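Local coordinates for RctB replication initiator protein (Vibrio cholerae, PDB 5UBE) that initiates replication of the second chromosome of the cholera bacterium, this N-terminal domain probably taking part in DNA binding, at residues L11-K16 / T65-D70; D17-E22 / A80-L85; K42-L47 / R86-V91; S52-R57 / G61-T66. One frame throughout, in Å; residues are numbered along the deposited sequence.

Interaction 1 (L11-K16 / T65-D70); sequences LPRTHK and TTELID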
loop_
_atom_site.group_PDB
_atom_site.type_symbol
_atom_site.label_atom_id
_atom_site.label_comp_id
_atom_site.label_asym_id
_atom_site.label_seq_id
_atom_site.Cartn_x
_atom_site.Cartn_y
_atom_site.Cartn_z
ATOM N N LEU A 11 12.697 10.349 8.014
ATOM C CA LEU A 11 12.274 11.600 7.412
ATOM C C LEU A 11 12.575 11.584 5.915
ATOM O O LEU A 11 13.451 10.848 5.460
ATOM C CB LEU A 11 12.984 12.772 8.092
ATOM C CG LEU A 11 12.423 13.227 9.444
ATOM C CD1 LEU A 11 10.904 13.382 9.375
ATOM C CD2 LEU A 11 12.819 12.307 10.589
ATOM N N PRO A 12 11.859 12.394 5.117
ATOM C CA PRO A 12 10.857 13.405 5.473
ATOM C C PRO A 12 9.454 12.860 5.804
ATOM O O PRO A 12 8.569 13.669 6.101
ATOM C CB PRO A 12 10.806 14.276 4.218
ATOM C CG PRO A 12 11.097 13.320 3.109
ATOM C CD PRO A 12 12.084 12.332 3.661
ATOM N N ARG A 13 9.259 11.539 5.752
ATOM C CA ARG A 13 7.963 10.955 6.087
ATOM C C ARG A 13 7.571 11.302 7.517
ATOM O O ARG A 13 8.421 11.350 8.410
ATOM C CB ARG A 13 8.008 9.433 5.922
ATOM C CG ARG A 13 8.451 8.966 4.547
ATOM C CD ARG A 13 7.291 8.439 3.745
ATOM N NE ARG A 13 7.711 7.867 2.471
ATOM C CZ ARG A 13 7.137 8.147 1.305
ATOM N NH1 ARG A 13 6.103 8.978 1.250
ATOM N NH2 ARG A 13 7.586 7.584 0.192
ATOM N N THR A 14 6.272 11.573 7.716
ATOM C CA THR A 14 5.669 11.847 9.021
ATOM C C THR A 14 4.282 11.216 9.059
ATOM O O THR A 14 3.862 10.533 8.118
ATOM C CB THR A 14 5.529 13.354 9.312
ATOM O OG1 THR A 14 4.480 13.899 8.498
ATOM C CG2 THR A 14 6.827 14.101 9.046
ATOM N N HIS A 15 3.550 11.472 10.151
ATOM C CA HIS A 15 2.196 10.934 10.271
ATOM C C HIS A 15 1.293 11.462 9.167
ATOM O O HIS A 15 0.392 10.753 8.708
ATOM C CB HIS A 15 1.591 11.280 11.635
ATOM C CG HIS A 15 2.244 10.584 12.789
ATOM N ND1 HIS A 15 1.740 9.431 13.349
ATOM C CD2 HIS A 15 3.357 10.891 13.500
ATOM C CE1 HIS A 15 2.516 9.052 14.349
ATOM N NE2 HIS A 15 3.505 9.922 14.462
ATOM N N LYS A 16 1.526 12.701 8.736
ATOM C CA LYS A 16 0.770 13.315 7.650
ATOM C C LYS A 16 0.799 12.481 6.370
ATOM O O LYS A 16 -0.108 12.605 5.538
ATOM C CB LYS A 16 1.324 14.728 7.394
ATOM C CG LYS A 16 0.469 15.608 6.490
ATOM C CD LYS A 16 1.155 16.940 6.227
ATOM C CE LYS A 16 0.519 17.681 5.057
ATOM N NZ LYS A 16 1.271 18.930 4.702
ATOM N N THR A 65 -0.380 6.815 1.374
ATOM C CA THR A 65 -1.734 7.152 0.919
ATOM C C THR A 65 -1.820 8.614 0.477
ATOM O O THR A 65 -2.569 8.943 -0.453
ATOM C CB THR A 65 -2.772 6.838 2.012
ATOM O OG1 THR A 65 -2.398 7.459 3.248
ATOM C CG2 THR A 65 -2.845 5.371 2.235
ATOM N N THR A 66 -1.026 9.501 1.085
ATOM C CA THR A 66 -1.023 10.897 0.639
ATOM C C THR A 66 -0.546 11.002 -0.804
ATOM O O THR A 66 -1.152 11.703 -1.622
ATOM C CB THR A 66 -0.156 11.758 1.563
ATOM O OG1 THR A 66 -0.838 11.938 2.814
ATOM C CG2 THR A 66 0.115 13.149 0.937
ATOM N N GLU A 67 0.526 10.285 -1.143
ATOM C CA GLU A 67 1.009 10.277 -2.520
ATOM C C GLU A 67 -0.005 9.631 -3.455
ATOM O O GLU A 67 -0.098 10.016 -4.628
ATOM C CB GLU A 67 2.377 9.562 -2.591
ATOM C CG GLU A 67 3.466 10.255 -1.758
ATOM C CD GLU A 67 4.810 9.514 -1.747
ATOM O OE1 GLU A 67 4.822 8.272 -1.668
ATOM O OE2 GLU A 67 5.860 10.180 -1.813
ATOM N N LEU A 68 -0.754 8.640 -2.965
ATOM C CA LEU A 68 -1.779 8.011 -3.793
ATOM C C LEU A 68 -2.888 8.997 -4.145
ATOM O O LEU A 68 -3.334 9.055 -5.299
ATOM C CB LEU A 68 -2.360 6.786 -3.088
ATOM C CG LEU A 68 -1.413 5.586 -2.939
ATOM C CD1 LEU A 68 -2.146 4.379 -2.409
ATOM C CD2 LEU A 68 -0.710 5.238 -4.253
ATOM N N ILE A 69 -3.354 9.764 -3.158
ATOM C CA ILE A 69 -4.323 10.824 -3.432
ATOM C C ILE A 69 -3.801 11.741 -4.530
ATOM O O ILE A 69 -4.467 11.970 -5.546
ATOM C CB ILE A 69 -4.629 11.608 -2.144
ATOM C CG1 ILE A 69 -5.390 10.712 -1.156
ATOM C CG2 ILE A 69 -5.427 12.889 -2.461
ATOM C CD1 ILE A 69 -5.402 11.272 0.264
ATOM N N ASP A 70 -2.585 12.259 -4.350
ATOM C CA ASP A 70 -2.021 13.181 -5.327
ATOM C C ASP A 70 -1.873 12.541 -6.705
ATOM O O ASP A 70 -1.999 13.235 -7.720
ATOM C CB ASP A 70 -0.683 13.715 -4.810
ATOM C CG ASP A 70 -0.848 14.595 -3.565
ATOM O OD1 ASP A 70 -1.978 14.653 -3.008
ATOM O OD2 ASP A 70 0.142 15.236 -3.148
#
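Arg-13 makes the first contact between the loop 11-16 and the helix 65-70, through a salt bridge to Glu-67. Its chain leaves the backbone with CG beside the backbone N (chi1 -55°) and bends at its second torsion, which carries the guanidinium across to the carboxylate. Glu-67 OE1 lies at the guanidinium edge, near its plane, 3.3 Å from Arg-13 NH1. Arg-13 NH2 lies 3.4 Å from Glu-67 OE1; both amino groups thus reach this oxygen, and each of these hydrogen bonds is weak. The two planes stand 86° apart rather than lying flat together as in a bidentate pair. Each partner is also held from elsewhere: Arg-13 NE by Asp-60, and Glu-67 OE2 by Arg-54.

The helix reached here, 65-71, is probably the first of the helix-turn-helix, with 78-91 following; the hairpin 94-100/108-114 after them is consistent with a winged form. Glu-67 and the N-cap residue Ser-64 form a capping box: OE1 accepts from the backbone N of Ser-64, and Ser-64 OG in return caps the backbone N of Glu-67. One carboxylate thus closes the start of the helix and ties the loop to it.

Further along, Thr-14 OG1 accepts a weak hydrogen bond from Lys-16 N. Lys-16 then uses its backbone and not its amino group: its carbonyl O takes the hydroxyl of Thr-66 at 2.9 Å from OG1. The donor sits in the carbonyl plane on a lone pair, with a C=O...OG1 angle of 143°. The same Thr-66 OG1 accepts from Arg-78 NH2 in helix 78-91.

Interaction 2 (D17-E22 / A80-L85); sequences DGHLFE and AIQQRL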
loop_
_atom_site.group_PDB
_atom_site.type_symbol
_atom_site.label_atom_id
_atom_site.label_comp_id
_atom_site.label_asym_id
_atom_site.label_seq_id
_atom_site.Cartn_x
_atom_site.Cartn_y
_atom_site.Cartn_z
ATOM N N ASP A 17 1.804 11.623 6.189
ATOM C CA ASP A 17 1.830 10.806 4.980
ATOM C C ASP A 17 0.708 9.774 4.974
ATOM O O ASP A 17 0.279 9.336 3.900
ATOM C CB ASP A 17 3.196 10.125 4.834
ATOM C CG ASP A 17 4.322 11.125 4.560
ATOM O OD1 ASP A 17 4.709 11.852 5.497
ATOM O OD2 ASP A 17 4.817 11.185 3.410
ATOM N N GLY A 18 0.212 9.392 6.151
ATOM C CA GLY A 18 -0.812 8.377 6.242
ATOM C C GLY A 18 -0.227 6.974 6.214
ATOM O O GLY A 18 0.949 6.736 6.519
ATOM N N HIS A 19 -1.071 6.032 5.823
ATOM C CA HIS A 19 -0.629 4.656 5.730
ATOM C C HIS A 19 0.401 4.509 4.615
ATOM O O HIS A 19 0.432 5.294 3.666
ATOM C CB HIS A 19 -1.819 3.724 5.489
ATOM C CG HIS A 19 -2.602 3.417 6.726
ATOM N ND1 HIS A 19 -3.770 2.685 6.706
ATOM C CD2 HIS A 19 -2.382 3.737 8.023
ATOM C CE1 HIS A 19 -4.234 2.566 7.937
ATOM N NE2 HIS A 19 -3.411 3.196 8.754
ATOM N N LEU A 20 1.237 3.472 4.734
ATOM C CA LEU A 20 2.413 3.285 3.895
ATOM C C LEU A 20 2.385 1.936 3.187
ATOM O O LEU A 20 1.939 0.933 3.748
ATOM C CB LEU A 20 3.686 3.368 4.732
ATOM C CG LEU A 20 3.985 4.697 5.416
ATOM C CD1 LEU A 20 5.330 4.642 6.126
ATOM C CD2 LEU A 20 3.972 5.806 4.393
ATOM N N PHE A 21 2.898 1.919 1.957
ATOM C CA PHE A 21 2.983 0.717 1.135
ATOM C C PHE A 21 4.431 0.466 0.744
ATOM O O PHE A 21 5.084 1.341 0.169
ATOM C CB PHE A 21 2.137 0.851 -0.128
ATOM C CG PHE A 21 0.679 1.017 0.147
ATOM C CD1 PHE A 21 -0.141 -0.088 0.283
ATOM C CD2 PHE A 21 0.131 2.282 0.299
ATOM C CE1 PHE A 21 -1.494 0.074 0.551
ATOM C CE2 PHE A 21 -1.214 2.446 0.564
ATOM C CZ PHE A 21 -2.023 1.360 0.689
ATOM N N GLU A 22 4.919 -0.733 1.024
ATOM C CA GLU A 22 6.275 -1.095 0.628
ATOM C C GLU A 22 6.308 -1.399 -0.871
ATOM O O GLU A 22 5.560 -2.256 -1.357
ATOM C CB GLU A 22 6.742 -2.283 1.467
ATOM C CG GLU A 22 7.930 -3.029 0.941
ATOM C CD GLU A 22 8.049 -4.397 1.590
ATOM O OE1 GLU A 22 8.181 -4.448 2.835
ATOM O OE2 GLU A 22 7.977 -5.411 0.859
ATOM N N ALA A 80 -11.645 6.831 0.072
ATOM C CA ALA A 80 -11.760 5.813 -0.970
ATOM C C ALA A 80 -10.558 4.869 -0.958
ATOM O O ALA A 80 -10.719 3.656 -1.130
ATOM C CB ALA A 80 -11.923 6.474 -2.339
ATOM N N ILE A 81 -9.347 5.409 -0.761
ATOM C CA ILE A 81 -8.163 4.564 -0.591
ATOM C C ILE A 81 -8.362 3.612 0.586
ATOM O O ILE A 81 -8.200 2.390 0.463
ATOM C CB ILE A 81 -6.899 5.427 -0.399
ATOM C CG1 ILE A 81 -6.643 6.398 -1.577
ATOM C CG2 ILE A 81 -5.684 4.541 -0.117
ATOM C CD1 ILE A 81 -6.321 5.736 -2.906
ATOM N N GLN A 82 -8.746 4.160 1.745
ATOM C CA GLN A 82 -8.936 3.330 2.927
ATOM C C GLN A 82 -9.976 2.242 2.679
ATOM O O GLN A 82 -9.829 1.118 3.167
ATOM C CB GLN A 82 -9.339 4.200 4.121
ATOM C CG GLN A 82 -8.168 4.742 4.918
ATOM C CD GLN A 82 -7.244 3.651 5.466
ATOM O OE1 GLN A 82 -7.691 2.745 6.164
ATOM N NE2 GLN A 82 -5.945 3.745 5.156
ATOM N N GLN A 83 -11.044 2.563 1.934
ATOM C CA GLN A 83 -12.063 1.563 1.622
ATOM C C GLN A 83 -11.468 0.406 0.826
ATOM O O GLN A 83 -11.606 -0.764 1.204
ATOM C CB GLN A 83 -13.213 2.208 0.843
ATOM C CG GLN A 83 -14.318 1.224 0.405
ATOM C CD GLN A 83 -15.245 1.825 -0.651
ATOM O OE1 GLN A 83 -15.570 3.012 -0.609
ATOM N NE2 GLN A 83 -15.651 1.011 -1.613
ATOM N N ARG A 84 -10.808 0.720 -0.295
ATOM C CA ARG A 84 -10.142 -0.322 -1.073
ATOM C C ARG A 84 -9.098 -1.049 -0.235
ATOM O O ARG A 84 -8.968 -2.276 -0.319
ATOM C CB ARG A 84 -9.512 0.283 -2.325
ATOM C CG ARG A 84 -10.527 0.742 -3.359
ATOM C CD ARG A 84 -9.970 1.919 -4.144
ATOM N NE ARG A 84 -10.755 2.251 -5.334
ATOM C CZ ARG A 84 -11.820 3.055 -5.331
ATOM N NH1 ARG A 84 -12.248 3.608 -4.195
ATOM N NH2 ARG A 84 -12.467 3.302 -6.464
ATOM N N LEU A 85 -8.396 -0.323 0.637
ATOM C CA LEU A 85 -7.369 -0.974 1.443
ATOM C C LEU A 85 -7.979 -1.964 2.422
ATOM O O LEU A 85 -7.455 -3.071 2.578
ATOM C CB LEU A 85 -6.507 0.054 2.178
ATOM C CG LEU A 85 -5.420 -0.549 3.089
ATOM C CD1 LEU A 85 -4.338 -1.320 2.323
ATOM C CD2 LEU A 85 -4.784 0.514 3.959
#
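Both rings of the segment 17-22 turn an edge to helix 80-85. Leu-85 CD2 lies near the plane of the His-19 ring, 3.6 Å from ND1, while Leu-85 CD1 sits at the edge of the Phe-21 ring, 3.6 Å from CE1. The two methyls of a single leucine therefore serve two different rings. The amide of Gln-82 also reaches His-19, obliquely to its ring: NE2 lies 2.9 Å from ND1, and the amide plane stands 74° from the ring plane. His-112, on strand 108-114, meets both rings from outside the two segments, and Phe-94 meets Phe-21.

Leu-85 reaches in with CG anti to its backbone N (chi1 178°), a setting that puts its fork between the two rings and splits the methyls between histidine and phenylalanine. Gln-82 bends at its second torsion (chi2 -58°), which brings its amide up to the imidazole.

Helix 78-91 is probably the second helix of the helix-turn-helix, the place of the recognition helix in such folds. Here its inner side is laid against strand 20-22 and the residues just before it.

The chemistry changes along the contact. Between Phe-21 and Leu-85 it is apolar, whereas at the partly exposed His-19 the polar groups of imidazole and amide come together beside a methyl, consistent with a boundary between core and surface.

Interaction 3 (K42-L47 / R86-V91); sequences KSIVEL and RAAVAV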
loop_
_atom_site.group_PDB
_atom_site.type_symbol
_atom_site.label_atom_id
_atom_site.label_comp_id
_atom_site.label_asym_id
_atom_site.label_seq_id
_atom_site.Cartn_x
_atom_site.Cartn_y
_atom_site.Cartn_z
ATOM N N LYS A 42 -12.308 -5.045 -9.386
ATOM C CA LYS A 42 -11.708 -3.977 -10.173
ATOM C C LYS A 42 -11.279 -2.813 -9.285
ATOM O O LYS A 42 -10.222 -2.209 -9.505
ATOM C CB LYS A 42 -12.695 -3.495 -11.238
ATOM C CG LYS A 42 -12.901 -4.464 -12.395
ATOM C CD LYS A 42 -11.570 -4.955 -12.943
ATOM C CE LYS A 42 -11.671 -5.403 -14.400
ATOM N NZ LYS A 42 -11.686 -4.251 -15.352
ATOM N N SER A 43 -12.086 -2.496 -8.269
ATOM C CA SER A 43 -11.784 -1.378 -7.380
ATOM C C SER A 43 -10.543 -1.641 -6.528
ATOM O O SER A 43 -9.819 -0.700 -6.186
ATOM C CB SER A 43 -13.000 -1.086 -6.491
ATOM O OG SER A 43 -12.730 -0.044 -5.574
ATOM N N ILE A 44 -10.286 -2.898 -6.153
ATOM C CA ILE A 44 -9.029 -3.197 -5.464
ATOM C C ILE A 44 -7.860 -3.118 -6.436
ATOM O O ILE A 44 -6.810 -2.550 -6.116
ATOM C CB ILE A 44 -9.103 -4.575 -4.767
ATOM C CG1 ILE A 44 -10.018 -4.483 -3.540
ATOM C CG2 ILE A 44 -7.693 -5.059 -4.361
ATOM C CD1 ILE A 44 -10.541 -5.802 -3.034
ATOM N N VAL A 45 -8.018 -3.689 -7.637
ATOM C CA VAL A 45 -6.949 -3.636 -8.633
ATOM C C VAL A 45 -6.557 -2.194 -8.926
ATOM O O VAL A 45 -5.372 -1.884 -9.088
ATOM C CB VAL A 45 -7.360 -4.389 -9.913
ATOM C CG1 VAL A 45 -6.284 -4.254 -10.982
ATOM C CG2 VAL A 45 -7.591 -5.862 -9.596
ATOM N N GLU A 46 -7.537 -1.289 -8.981
ATOM C CA GLU A 46 -7.236 0.127 -9.187
ATOM C C GLU A 46 -6.235 0.640 -8.160
ATOM O O GLU A 46 -5.222 1.255 -8.514
ATOM C CB GLU A 46 -8.521 0.955 -9.107
ATOM C CG GLU A 46 -9.432 0.898 -10.318
ATOM C CD GLU A 46 -10.709 1.707 -10.093
ATOM O OE1 GLU A 46 -10.929 2.164 -8.944
ATOM O OE2 GLU A 46 -11.483 1.884 -11.060
ATOM N N LEU A 47 -6.529 0.435 -6.874
ATOM C CA LEU A 47 -5.575 0.792 -5.831
ATOM C C LEU A 47 -4.216 0.134 -6.078
ATOM O O LEU A 47 -3.179 0.799 -6.005
ATOM C CB LEU A 47 -6.120 0.395 -4.458
ATOM C CG LEU A 47 -5.134 0.640 -3.314
ATOM C CD1 LEU A 47 -4.957 2.128 -3.117
ATOM C CD2 LEU A 47 -5.560 -0.036 -2.019
ATOM N N ARG A 86 -9.100 -1.611 3.072
ATOM C CA ARG A 86 -9.730 -2.569 3.976
ATOM C C ARG A 86 -10.168 -3.826 3.229
ATOM O O ARG A 86 -10.032 -4.942 3.741
ATOM C CB ARG A 86 -10.930 -1.948 4.689
ATOM C CG ARG A 86 -10.607 -0.897 5.735
ATOM C CD ARG A 86 -11.878 -0.528 6.534
ATOM N NE ARG A 86 -13.008 -0.184 5.664
ATOM C CZ ARG A 86 -13.209 1.024 5.150
ATOM N NH1 ARG A 86 -12.353 2.017 5.409
ATOM N NH2 ARG A 86 -14.247 1.243 4.360
ATOM N N ALA A 87 -10.710 -3.661 2.021
ATOM C CA ALA A 87 -11.155 -4.820 1.256
ATOM C C ALA A 87 -9.975 -5.693 0.852
ATOM O O ALA A 87 -10.053 -6.922 0.919
ATOM C CB ALA A 87 -11.941 -4.362 0.022
ATOM N N ALA A 88 -8.866 -5.067 0.446
ATOM C CA ALA A 88 -7.692 -5.810 0.001
ATOM C C ALA A 88 -7.061 -6.585 1.148
ATOM O O ALA A 88 -6.573 -7.707 0.955
ATOM C CB ALA A 88 -6.682 -4.843 -0.624
ATOM N N VAL A 89 -7.058 -6.004 2.347
ATOM C CA VAL A 89 -6.608 -6.732 3.530
ATOM C C VAL A 89 -7.513 -7.930 3.802
ATOM O O VAL A 89 -7.038 -9.040 4.081
ATOM C CB VAL A 89 -6.546 -5.775 4.734
ATOM C CG1 VAL A 89 -6.328 -6.547 6.023
ATOM C CG2 VAL A 89 -5.440 -4.761 4.519
ATOM N N ALA A 90 -8.830 -7.737 3.698
ATOM C CA ALA A 90 -9.755 -8.831 3.982
ATOM C C ALA A 90 -9.548 -10.014 3.045
ATOM O O ALA A 90 -9.808 -11.159 3.429
ATOM C CB ALA A 90 -11.204 -8.331 3.897
ATOM N N VAL A 91 -9.086 -9.768 1.820
ATOM C CA VAL A 91 -8.819 -10.876 0.912
ATOM C C VAL A 91 -7.476 -11.544 1.234
ATOM O O VAL A 91 -7.284 -12.735 0.960
ATOM C CB VAL A 91 -8.882 -10.375 -0.544
ATOM C CG1 VAL A 91 -8.018 -11.250 -1.480
ATOM C CG2 VAL A 91 -10.311 -10.354 -1.031
#
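Both segments are helical, and they come closest at Ile-44 and Ala-88, whose CA atoms are only 6.2 Å apart. Each is held by regular backbone bonds such as Glu-46 N to Lys-42 O and Ala-90 N to Arg-86 O. Helix 42-55 here packs on the C-terminal half of helix 78-91, within the helical bundle of the helix-turn-helix domain. The close approach is consistent with the small alanines that helix 86-91 places at the interface.

From 42-47, Ile-44 makes the close contacts; Leu-47 only borders them. The two branches of Ile-44 part over the helix: CG1 and CD1 lie on Ala-87, and CG2 lies on Ala-88. The first torsion sets this up, for at chi1 -72° CG2 is anti to the backbone N while CG1 stands beside it. Ile-44 CG2 is 3.9 Å from Ala-88 CB, and Ile-44 CD1 reaches 3.7 Å from Ala-87 CB.

All of this is apolar. A turn or so away, the salt bridge of Glu-46 with Arg-84 joins the same two helices, and Phe-94 covers Ala-88 from the sheet. Ile-44 CD1 does not stop at the methyl of Ala-87 but passes on to the main chain, where it lies 3.9 Å from Ala-87 C.

Interaction 4 (S52-R57 / G61-T66); sequences SLRGLR and GLVSTT
Val-63 sets its two methyls against the end of helix 42-55, one mainly on the stem of Arg-54 and the other mainly on the backbone of Gly-55. The valine belongs to strand 62-64, the short edge strand that leads straight into helix 65-71, probably the first helix of the helix-turn-helix. The contact thus closes a helix-loop-strand connection over a short loop, and the CA atoms of Gly-55 and Val-63 come within 6.1 Å.

The valine rotamer sorts the partners. With chi1 at 172°, CG1 lies anti to the backbone N and rests mainly on Arg-54, while CG2, anti to the carbonyl carbon, rests mainly on Gly-55. Val-63 CG1 is 3.7 Å from Arg-54 CG and 4.1 Å from Arg-54 CB, so the arginine is met at the base of its side chain and by its methylenes alone.

Arg-54 itself starts with CG anti to its backbone N (chi1 180°), then turns at the second torsion (chi2 56°) and runs on extended through the third. That kink lets one residue do two things: its stem packs on the strand, and its guanidinium goes past it to the Glu-67 carboxylate on helix 65-71, where NH2 forms a salt bridge. Arg-57 NE sits over one face of this guanidinium, nearer its margin than its centre.

Val-63 also pairs through its backbone with Phe-21 of the adjacent strand, and its side chain points to the helix. On the glycine side there is no side chain to intervene, and Val-63 CG2 touches the main chain directly, 3.7 Å from both Gly-55 CA and Gly-55 N.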
loop_
_atom_site.group_PDB
_atom_site.type_symbol
_atom_site.label_atom_id
_atom_site.label_comp_id
_atom_site.label_asym_id
_atom_site.label_seq_id
_atom_site.Cartn_x
_atom_site.Cartn_y
_atom_site.Cartn_z
ATOM N N SER A 52 1.651 0.455 -7.478
ATOM C CA SER A 52 2.719 0.009 -8.373
ATOM C C SER A 52 3.263 1.166 -9.204
ATOM O O SER A 52 4.469 1.439 -9.204
ATOM C CB SER A 52 2.192 -1.113 -9.270
ATOM O OG SER A 52 3.204 -1.584 -10.129
ATOM N N LEU A 53 2.380 1.888 -9.892
ATOM C CA LEU A 53 2.842 2.952 -10.779
ATOM C C LEU A 53 3.522 4.076 -10.002
ATOM O O LEU A 53 4.561 4.596 -10.425
ATOM C CB LEU A 53 1.666 3.472 -11.602
ATOM C CG LEU A 53 1.916 4.484 -12.721
ATOM C CD1 LEU A 53 0.913 4.273 -13.848
ATOM C CD2 LEU A 53 1.819 5.911 -12.207
ATOM N N ARG A 54 2.958 4.465 -8.858
ATOM C CA ARG A 54 3.594 5.498 -8.051
ATOM C C ARG A 54 4.927 5.019 -7.475
ATOM O O ARG A 54 5.818 5.839 -7.219
ATOM C CB ARG A 54 2.648 5.947 -6.935
ATOM C CG ARG A 54 3.205 7.029 -6.009
ATOM C CD ARG A 54 3.639 8.260 -6.809
ATOM N NE ARG A 54 4.165 9.330 -5.969
ATOM C CZ ARG A 54 5.382 9.330 -5.428
ATOM N NH1 ARG A 54 6.212 8.300 -5.622
ATOM N NH2 ARG A 54 5.770 10.359 -4.683
ATOM N N GLY A 55 5.081 3.705 -7.261
ATOM C CA GLY A 55 6.337 3.167 -6.755
ATOM C C GLY A 55 7.503 3.341 -7.704
ATOM O O GLY A 55 8.661 3.350 -7.262
ATOM N N LEU A 56 7.218 3.489 -8.999
ATOM C CA LEU A 56 8.246 3.792 -9.988
ATOM C C LEU A 56 9.096 4.994 -9.589
ATOM O O LEU A 56 10.304 5.015 -9.854
ATOM C CB LEU A 56 7.583 4.038 -11.343
ATOM C CG LEU A 56 8.214 3.492 -12.623
ATOM C CD1 LEU A 56 8.948 2.180 -12.362
ATOM C CD2 LEU A 56 7.120 3.290 -13.663
ATOM N N ARG A 57 8.499 6.001 -8.954
ATOM C CA ARG A 57 9.223 7.205 -8.567
ATOM C C ARG A 57 9.657 7.199 -7.106
ATOM O O ARG A 57 10.297 8.151 -6.674
ATOM C CB ARG A 57 8.371 8.455 -8.826
ATOM C CG ARG A 57 7.753 8.576 -10.215
ATOM C CD ARG A 57 7.030 9.932 -10.379
ATOM N NE ARG A 57 5.783 10.022 -9.614
ATOM C CZ ARG A 57 4.564 10.060 -10.155
ATOM N NH1 ARG A 57 4.413 10.027 -11.474
ATOM N NH2 ARG A 57 3.488 10.141 -9.379
ATOM N N GLY A 61 11.599 3.280 -1.040
ATOM C CA GLY A 61 10.952 1.993 -0.954
ATOM C C GLY A 61 9.525 2.048 -0.479
ATOM O O GLY A 61 8.930 0.996 -0.240
ATOM N N LEU A 62 8.959 3.242 -0.318
ATOM C CA LEU A 62 7.602 3.384 0.198
ATOM C C LEU A 62 6.776 4.258 -0.733
ATOM O O LEU A 62 7.311 5.045 -1.521
ATOM C CB LEU A 62 7.591 3.996 1.603
ATOM C CG LEU A 62 8.572 3.435 2.628
ATOM C CD1 LEU A 62 8.795 4.429 3.752
ATOM C CD2 LEU A 62 8.075 2.089 3.170
ATOM N N VAL A 63 5.457 4.087 -0.619
ATOM C CA VAL A 63 4.435 4.944 -1.211
ATOM C C VAL A 63 3.390 5.207 -0.132
ATOM O O VAL A 63 2.962 4.277 0.551
ATOM C CB VAL A 63 3.774 4.291 -2.442
ATOM C CG1 VAL A 63 2.581 5.122 -2.905
ATOM C CG2 VAL A 63 4.779 4.128 -3.566
ATOM N N SER A 64 2.996 6.462 0.052
ATOM C CA SER A 64 2.043 6.752 1.116
ATOM C C SER A 64 0.650 6.937 0.521
ATOM O O SER A 64 0.497 7.152 -0.683
ATOM C CB SER A 64 2.474 7.995 1.900
ATOM O OG SER A 64 2.475 9.129 1.063
ATOM N N THR A 65 -0.380 6.815 1.374
ATOM C CA THR A 65 -1.734 7.152 0.919
ATOM C C THR A 65 -1.820 8.614 0.477
ATOM O O THR A 65 -2.569 8.943 -0.453
ATOM C CB THR A 65 -2.772 6.838 2.012
ATOM O OG1 THR A 65 -2.398 7.459 3.248
ATOM C CG2 THR A 65 -2.845 5.371 2.235
ATOM N N THR A 66 -1.026 9.501 1.085
ATOM C CA THR A 66 -1.023 10.897 0.639
ATOM C C THR A 66 -0.546 11.002 -0.804
ATOM O O THR A 66 -1.152 11.703 -1.622
ATOM C CB THR A 66 -0.156 11.758 1.563
ATOM O OG1 THR A 66 -0.838 11.938 2.814
ATOM C CG2 THR A 66 0.115 13.149 0.937
#

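The four contacts tie the loop 11-16, the small sheet and the helices of one domain. Interaction 3 is buried and wholly apolar, and interaction 4, partly buried, is apolar at the strand, whereas interaction 1, also partly buried but on the outer side, rests on charge and a hydroxyl. Interaction 2 is partly buried and combines apolar contacts with imidazole and amide groups. Interactions 2 and 3 share helix 78-91, which meets 17-22 near its middle and helix 42-55 further on. Interactions 1 and 4 share Thr-65 and Thr-66, at the start of helix 65-71, and one arginine-glutamate pair joins them. Interactions 2 and 4 meet through neighbouring strands, where Phe-21 N lies 2.7 Å from Val-63 O.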